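Local coordinates for 11S globulin seed storage protein (Amaranthus hypochondriacus, PDB 3QAC), which probably serves as a nutrient reservoir in seeds, a storage protein whose mature subunits are an acidic and a basic chain cut from one precursor and joined by a disulfide, at residues 338-343 and 407-412; 360-365 and 382-387; 416-421 and 439-444. All coordinates share one frame; numbering follows the deposited sequence.

Overall arrangement
All three contacts are largely buried in the assembly and all reach the second subunit. Contacts 1 and 2 belong to one sheet of the C-terminal cupin barrel: strands 335-341 and 385-391 are neighbours in it, the centres of the two contacts are about 10 Å apart, and 360-365 with 382-387 is nested inside the loop that contact 1 closes. Contact 1 rests on backbone bonds and aromatic packing, contact 2 on a turn set over a phenylalanine. Contact 3 is farthest out, its centre about 32 Å from that of the chain; it joins two helices, one short and weakly bonded, through long charged side chains and a water, and S410 leads into it by backbone bonding to A417.

Contact 1: residues 338-343 and 407-412; sequences PHYNLN and MFQSLA
Y340 and Q409 form the hydrogen-bonded pair at the middle of an antiparallel bridge between strands 339-341 and 408-410, in the C-terminal jelly-roll barrel of this two-cupin protein. Y340 N gives to Q409 O at 3.0 Å, and Q409 N returns a bond to Y340 O at 2.8 Å, nearly along the C=O axis. The pairing runs on past both strand ends: L411 N donates to P338 O and L342 N to M407 O, each in the plane of the carbonyl it meets. The side chains of Y340 and Q409 lie side by side and point the same way, with Y340 CE1 3.7 Å from Q409 CB. L411, just past the strand, brings its CD2 to the edge of the Y340 ring, 4.0 Å from Y340 CD1. The hydroxyl of Y340 is bound by G145 O of the second subunit, whose F67 stacks on the ring, and replacing the tyrosine by an alanine would probably leave that carbonyl without its mate and open a gap beside Q409 and L411. H339 and F408 lie on the other face of the sheet. Both turn their rings in between backbone N and carbonyl carbon (chi1 56° and 70°), and they meet as a T-shaped pair, the imidazole edge toward the phenyl face, centroids 5.3 Å apart and planes at 62°. A337 O holds ND1 of the imidazole. N341 OD1 lies 3.4 Å from F408 CB, while S410 OG, hydrogen-bonded to T448 OG1, sits in the plane of the F408 ring at its edge.

Contact 2: residues 360-365 and 382-387; sequences VNDQGQ and QNFAIV
N361 OD1, on the side chain that packs against F384, is gripped by two backbone amides from opposite faces of its own plane. Q363 N comes from well above the plane at 2.8 Å, closing an Asx turn; Q365 N reaches the same oxygen at 3.1 Å with less tilt. With CG set between its backbone N and carbonyl carbon (chi1 68°), the amide folds over the type I turn N361-G364, and N361 N closes the loop on Q365 O. The ND2 end is bonded to I16 O, so both ends of the amide are held. Across the contact, the CA of N361 sits over the centre of the F384 ring, 3.8 Å from its centroid, a CH-pi contact, while N361 CB approaches F384 CE1 to 3.4 Å. Just before the turn, V360 and A385 form an antiparallel hydrogen-bonded pair: V360 N donates to A385 O at 2.8 Å, but the return bond from A385 N to V360 O is weak. Packing of D362 on T179 of the second subunit places this hairpin turn at the interface. The asparagine thus works two ways: its amide oxygen fixes the turn, while CA and CB rest on F384, just ahead of strand 385-391, to which the V360-A385 pair ties the segment.

Contact 3: residues 416-421 and 439-444; sequences SAIRSL and GLKFNR
K441 reaches across to the C-terminal end of the short, weakly bonded helix 417-420 and donates through NZ to L421 O, with a second, weak bond to R419 O; the modelled 2.5 Å from K441 NZ to L421 O is shorter than usual, its exact length doubtful. CG of K441 stands beside the backbone N, and a bend at chi3 (61°) brings the ammonium to those carbonyls; K441 CE follows, 3.3 Å from R419 O. D126 OD2, in a salt bridge, and Q127 O of the second subunit take the same NZ, so K441 joins the end of 417-420, its own helix and that subunit. R419 leaves its helix with CG anti to the backbone N (chi1 -178°), bends at chi2 and crosses F442 at about a right angle. One face of the guanidinium receives F442 CD1, and R419 NH2 lies 3.7 Å from F442 CD1, near the ring plane; it is thus the phenyl edge that meets the cation. Water 1, in the guanidinium plane, accepts from R419 NH2 at 2.8 Å and donates to K441 O and R444 O. Alongside, I418 CG2 packs on L440 CG at 4.0 Å. S416, at the N-cap of 417-420, accepts through OG from R419 N at 3.0 Å. The two cations are engaged separately: the lysine by carbonyls and an aspartate, which would be expected to stabilise its charge, the arginine by a water linking it to the backbone of 439-444.

Contact 1: residues 338-343 and 407-412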
# COMPACT_ATOMS: atom_id res chain seq x y z
N PRO A 338 -12.78 12.58 25.46
CA PRO A 338 -13.02 11.44 24.58
C PRO A 338 -12.70 11.87 23.16
O PRO A 338 -13.14 12.92 22.72
CB PRO A 338 -14.52 11.19 24.73
CG PRO A 338 -14.87 11.74 26.07
CD PRO A 338 -13.98 12.94 26.23
N HIS A 339 -11.91 11.07 22.46
CA HIS A 339 -11.53 11.39 21.10
C HIS A 339 -11.32 10.08 20.36
O HIS A 339 -11.24 9.02 20.98
CB HIS A 339 -10.23 12.17 21.06
CG HIS A 339 -9.10 11.47 21.74
ND1 HIS A 339 -9.05 11.32 23.11
CD2 HIS A 339 -8.01 10.84 21.25
CE1 HIS A 339 -7.96 10.65 23.43
NE2 HIS A 339 -7.31 10.35 22.32
N TYR A 340 -11.24 10.18 19.05
CA TYR A 340 -10.88 9.03 18.25
C TYR A 340 -9.87 9.46 17.23
O TYR A 340 -9.87 10.59 16.79
CB TYR A 340 -12.11 8.46 17.58
CG TYR A 340 -12.64 9.26 16.41
CD1 TYR A 340 -13.46 10.36 16.60
CD2 TYR A 340 -12.33 8.89 15.12
CE1 TYR A 340 -13.96 11.07 15.52
CE2 TYR A 340 -12.82 9.57 14.05
CZ TYR A 340 -13.63 10.66 14.24
OH TYR A 340 -14.11 11.34 13.14
N ASN A 341 -9.00 8.54 16.88
CA ASN A 341 -8.02 8.79 15.86
C ASN A 341 -8.61 8.43 14.50
O ASN A 341 -9.16 7.32 14.33
CB ASN A 341 -6.77 7.99 16.17
CG ASN A 341 -6.17 8.36 17.54
OD1 ASN A 341 -5.29 9.23 17.62
ND2 ASN A 341 -6.66 7.71 18.62
N LEU A 342 -8.51 9.37 13.55
CA LEU A 342 -9.18 9.22 12.25
C LEU A 342 -8.52 8.17 11.40
O LEU A 342 -9.19 7.45 10.66
CB LEU A 342 -9.14 10.50 11.42
CG LEU A 342 -9.69 11.86 11.82
CD1 LEU A 342 -10.55 12.43 10.69
CD2 LEU A 342 -10.42 11.87 13.14
N ASN A 343 -7.20 8.10 11.47
CA ASN A 343 -6.46 7.45 10.41
C ASN A 343 -5.51 6.33 10.82
O ASN A 343 -4.89 5.70 9.98
CB ASN A 343 -5.74 8.50 9.54
CG ASN A 343 -5.31 9.72 10.34
OD1 ASN A 343 -5.04 9.62 11.54
ND2 ASN A 343 -5.24 10.87 9.68
N MET A 407 -4.21 11.87 12.71
CA MET A 407 -4.98 13.00 13.15
C MET A 407 -6.02 12.41 14.07
O MET A 407 -6.54 11.35 13.79
CB MET A 407 -5.71 13.59 11.96
CG MET A 407 -6.04 15.04 12.09
SD MET A 407 -4.94 15.95 11.00
CE MET A 407 -3.84 16.74 12.19
N PHE A 408 -6.35 13.10 15.15
CA PHE A 408 -7.44 12.64 15.96
C PHE A 408 -8.50 13.70 16.03
O PHE A 408 -8.28 14.82 15.61
CB PHE A 408 -6.97 12.23 17.35
CG PHE A 408 -6.54 13.37 18.21
CD1 PHE A 408 -7.47 14.15 18.88
CD2 PHE A 408 -5.20 13.65 18.38
CE1 PHE A 408 -7.06 15.19 19.69
CE2 PHE A 408 -4.79 14.71 19.19
CZ PHE A 408 -5.72 15.47 19.85
N GLN A 409 -9.67 13.34 16.55
CA GLN A 409 -10.72 14.31 16.75
C GLN A 409 -11.27 14.17 18.14
O GLN A 409 -11.75 13.10 18.53
CB GLN A 409 -11.86 14.11 15.74
CG GLN A 409 -13.15 14.79 16.18
CD GLN A 409 -14.06 15.18 15.03
OE1 GLN A 409 -13.88 16.24 14.43
NE2 GLN A 409 -15.05 14.35 14.73
N SER A 410 -11.20 15.25 18.90
CA SER A 410 -11.87 15.31 20.18
C SER A 410 -13.37 15.31 19.95
O SER A 410 -13.86 15.79 18.94
CB SER A 410 -11.46 16.57 20.94
OG SER A 410 -10.05 16.62 21.06
N LEU A 411 -14.10 14.76 20.89
CA LEU A 411 -15.54 14.76 20.79
C LEU A 411 -16.09 15.93 21.58
O LEU A 411 -17.10 16.51 21.21
CB LEU A 411 -16.09 13.44 21.31
CG LEU A 411 -15.40 12.27 20.60
CD1 LEU A 411 -15.65 10.95 21.33
CD2 LEU A 411 -15.86 12.19 19.15
N ALA A 412 -15.39 16.29 22.65
CA ALA A 412 -15.77 17.43 23.49
C ALA A 412 -14.77 18.56 23.41
O ALA A 412 -13.60 18.35 23.10
CB ALA A 412 -15.95 16.98 24.94

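Contact 2: residues 360-365 and 382-387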
# COMPACT_ATOMS: atom_id res chain seq x y z
N VAL A 360 -13.90 2.47 23.49
CA VAL A 360 -15.17 2.00 22.96
C VAL A 360 -15.00 1.59 21.51
O VAL A 360 -14.26 2.23 20.75
CB VAL A 360 -16.20 3.14 23.01
CG1 VAL A 360 -17.54 2.69 22.40
CG2 VAL A 360 -16.38 3.64 24.43
N ASN A 361 -15.70 0.54 21.10
CA ASN A 361 -15.57 0.04 19.75
C ASN A 361 -16.70 0.56 18.86
O ASN A 361 -17.42 1.49 19.24
CB ASN A 361 -15.49 -1.49 19.74
CG ASN A 361 -16.79 -2.14 20.15
OD1 ASN A 361 -17.79 -1.46 20.34
ND2 ASN A 361 -16.78 -3.47 20.27
N ASP A 362 -16.86 -0.02 17.68
CA ASP A 362 -17.84 0.46 16.72
C ASP A 362 -19.26 0.11 17.13
O ASP A 362 -20.23 0.61 16.56
CB ASP A 362 -17.55 -0.12 15.34
CG ASP A 362 -17.43 -1.63 15.36
OD1 ASP A 362 -18.26 -2.31 14.74
OD2 ASP A 362 -16.49 -2.15 16.01
N GLN A 363 -19.37 -0.76 18.13
CA GLN A 363 -20.66 -1.27 18.58
C GLN A 363 -21.22 -0.44 19.74
O GLN A 363 -22.31 -0.71 20.22
CB GLN A 363 -20.51 -2.72 19.06
CG GLN A 363 -21.37 -3.71 18.34
CD GLN A 363 -20.56 -4.55 17.40
OE1 GLN A 363 -20.23 -4.12 16.30
NE2 GLN A 363 -20.21 -5.76 17.84
N GLY A 364 -20.44 0.53 20.19
CA GLY A 364 -20.81 1.32 21.35
C GLY A 364 -20.51 0.57 22.64
O GLY A 364 -20.97 0.95 23.72
N GLN A 365 -19.73 -0.50 22.53
CA GLN A 365 -19.36 -1.32 23.69
C GLN A 365 -18.00 -0.90 24.20
O GLN A 365 -17.07 -0.67 23.42
CB GLN A 365 -19.32 -2.81 23.31
CG GLN A 365 -20.67 -3.39 22.95
CD GLN A 365 -21.75 -3.04 23.98
OE1 GLN A 365 -21.65 -3.43 25.15
NE2 GLN A 365 -22.76 -2.28 23.55
N GLN A 382 -7.63 2.10 15.21
CA GLN A 382 -8.13 3.20 14.40
C GLN A 382 -9.61 3.35 14.61
O GLN A 382 -10.35 2.37 14.52
CB GLN A 382 -7.87 2.97 12.91
CG GLN A 382 -8.53 4.03 12.02
CD GLN A 382 -8.47 3.70 10.53
OE1 GLN A 382 -8.67 4.59 9.69
NE2 GLN A 382 -8.19 2.44 10.19
N ASN A 383 -10.03 4.58 14.89
CA ASN A 383 -11.42 4.95 14.97
C ASN A 383 -12.08 4.56 16.28
O ASN A 383 -13.17 5.02 16.57
CB ASN A 383 -12.23 4.41 13.77
CG ASN A 383 -12.09 5.28 12.52
OD1 ASN A 383 -12.86 5.12 11.57
ND2 ASN A 383 -11.13 6.20 12.52
N PHE A 384 -11.41 3.75 17.09
CA PHE A 384 -11.95 3.44 18.41
C PHE A 384 -11.89 4.68 19.29
O PHE A 384 -10.84 5.32 19.43
CB PHE A 384 -11.21 2.26 19.07
CG PHE A 384 -11.69 0.88 18.60
CD1 PHE A 384 -11.75 -0.19 19.50
CD2 PHE A 384 -12.06 0.66 17.28
CE1 PHE A 384 -12.17 -1.46 19.09
CE2 PHE A 384 -12.49 -0.60 16.86
CZ PHE A 384 -12.54 -1.67 17.78
N ALA A 385 -13.02 5.01 19.90
CA ALA A 385 -13.10 6.17 20.77
C ALA A 385 -12.46 5.90 22.12
O ALA A 385 -12.57 4.80 22.67
CB ALA A 385 -14.53 6.60 20.94
N ILE A 386 -11.80 6.93 22.65
CA ILE A 386 -11.03 6.80 23.86
C ILE A 386 -10.98 8.09 24.69
O ILE A 386 -10.97 9.19 24.14
CB ILE A 386 -9.61 6.25 23.58
CG1 ILE A 386 -8.73 6.39 24.81
CG2 ILE A 386 -8.97 6.96 22.38
CD1 ILE A 386 -7.38 5.81 24.64
N VAL A 387 -11.00 7.92 26.02
CA VAL A 387 -10.81 9.00 26.99
C VAL A 387 -9.71 8.60 27.98
O VAL A 387 -9.54 7.43 28.31
CB VAL A 387 -12.12 9.35 27.75
CG1 VAL A 387 -12.67 8.13 28.48
CG2 VAL A 387 -11.90 10.53 28.69

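Contact 3: residues 416-421 and 439-444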
# COMPACT_ATOMS: atom_id res chain seq x y z
N SER A 416 -13.89 20.33 18.59
CA SER A 416 -14.39 18.99 18.86
C SER A 416 -15.49 18.66 17.85
O SER A 416 -15.99 19.55 17.15
CB SER A 416 -14.97 18.89 20.27
OG SER A 416 -16.22 19.56 20.36
N ALA A 417 -15.87 17.38 17.78
CA ALA A 417 -16.92 16.99 16.87
C ALA A 417 -18.19 17.74 17.25
O ALA A 417 -18.83 18.34 16.41
CB ALA A 417 -17.15 15.52 16.93
N ILE A 418 -18.53 17.70 18.54
CA ILE A 418 -19.76 18.32 19.01
C ILE A 418 -19.81 19.81 18.67
O ILE A 418 -20.80 20.30 18.12
CB ILE A 418 -19.93 18.12 20.52
CG1 ILE A 418 -20.06 16.63 20.85
CG2 ILE A 418 -21.12 18.88 21.03
CD1 ILE A 418 -21.10 15.88 20.02
N ARG A 419 -18.75 20.52 18.99
CA ARG A 419 -18.71 21.96 18.75
C ARG A 419 -18.76 22.32 17.27
O ARG A 419 -19.27 23.36 16.90
CB ARG A 419 -17.47 22.56 19.38
CG ARG A 419 -17.40 24.04 19.22
CD ARG A 419 -16.81 24.67 20.46
NE ARG A 419 -16.25 25.97 20.15
CZ ARG A 419 -15.79 26.81 21.07
NH1 ARG A 419 -15.28 27.98 20.70
NH2 ARG A 419 -15.84 26.46 22.36
N SER A 420 -18.24 21.43 16.42
CA SER A 420 -18.34 21.62 14.98
C SER A 420 -19.76 21.41 14.45
O SER A 420 -20.08 21.84 13.34
CB SER A 420 -17.36 20.69 14.26
OG SER A 420 -16.02 21.05 14.55
N LEU A 421 -20.61 20.76 15.24
CA LEU A 421 -22.01 20.54 14.85
C LEU A 421 -22.88 21.78 15.01
O LEU A 421 -22.83 22.44 16.04
CB LEU A 421 -22.63 19.42 15.69
CG LEU A 421 -22.05 18.02 15.51
CD1 LEU A 421 -22.72 17.06 16.44
CD2 LEU A 421 -22.21 17.59 14.04
N GLY A 439 -25.05 24.26 25.93
CA GLY A 439 -24.13 23.87 26.98
C GLY A 439 -23.33 22.63 26.63
O GLY A 439 -22.15 22.51 26.99
N LEU A 440 -23.98 21.69 25.95
CA LEU A 440 -23.27 20.53 25.45
C LEU A 440 -22.13 21.01 24.55
O LEU A 440 -21.02 20.49 24.62
CB LEU A 440 -24.22 19.62 24.67
CG LEU A 440 -23.59 18.34 24.11
CD1 LEU A 440 -22.88 17.59 25.22
CD2 LEU A 440 -24.65 17.46 23.45
N LYS A 441 -22.40 22.02 23.73
CA LYS A 441 -21.39 22.53 22.82
C LYS A 441 -20.31 23.36 23.50
O LYS A 441 -19.13 23.21 23.19
CB LYS A 441 -22.02 23.36 21.69
CG LYS A 441 -22.82 22.54 20.70
CD LYS A 441 -23.19 23.35 19.46
CE LYS A 441 -21.96 23.83 18.71
NZ LYS A 441 -22.33 24.49 17.43
N PHE A 442 -20.69 24.23 24.43
CA PHE A 442 -19.75 25.26 24.87
C PHE A 442 -19.31 25.22 26.32
O PHE A 442 -18.38 25.93 26.71
CB PHE A 442 -20.29 26.64 24.50
CG PHE A 442 -20.56 26.82 23.04
CD1 PHE A 442 -19.51 27.04 22.15
CD2 PHE A 442 -21.85 26.75 22.55
CE1 PHE A 442 -19.76 27.21 20.80
CE2 PHE A 442 -22.10 26.91 21.20
CZ PHE A 442 -21.05 27.14 20.31
N ASN A 443 -19.95 24.39 27.13
CA ASN A 443 -19.58 24.27 28.54
C ASN A 443 -18.15 23.85 28.75
O ASN A 443 -17.62 23.96 29.85
CB ASN A 443 -20.53 23.31 29.24
CG ASN A 443 -21.88 23.91 29.45
OD1 ASN A 443 -22.10 25.05 29.05
ND2 ASN A 443 -22.79 23.18 30.08
N ARG A 444 -17.51 23.38 27.69
CA ARG A 444 -16.15 22.89 27.75
C ARG A 444 -15.24 23.72 26.84
O ARG A 444 -15.06 23.38 25.67
CB ARG A 444 -16.13 21.41 27.35
CG ARG A 444 -14.75 20.82 27.30
CD ARG A 444 -14.05 21.03 28.61
NE ARG A 444 -14.68 20.25 29.65
CZ ARG A 444 -14.29 20.26 30.92
NH1 ARG A 444 -13.27 21.03 31.27
NH2 ARG A 444 -14.91 19.52 31.82
O HOH W 1 -16.73 24.15 23.75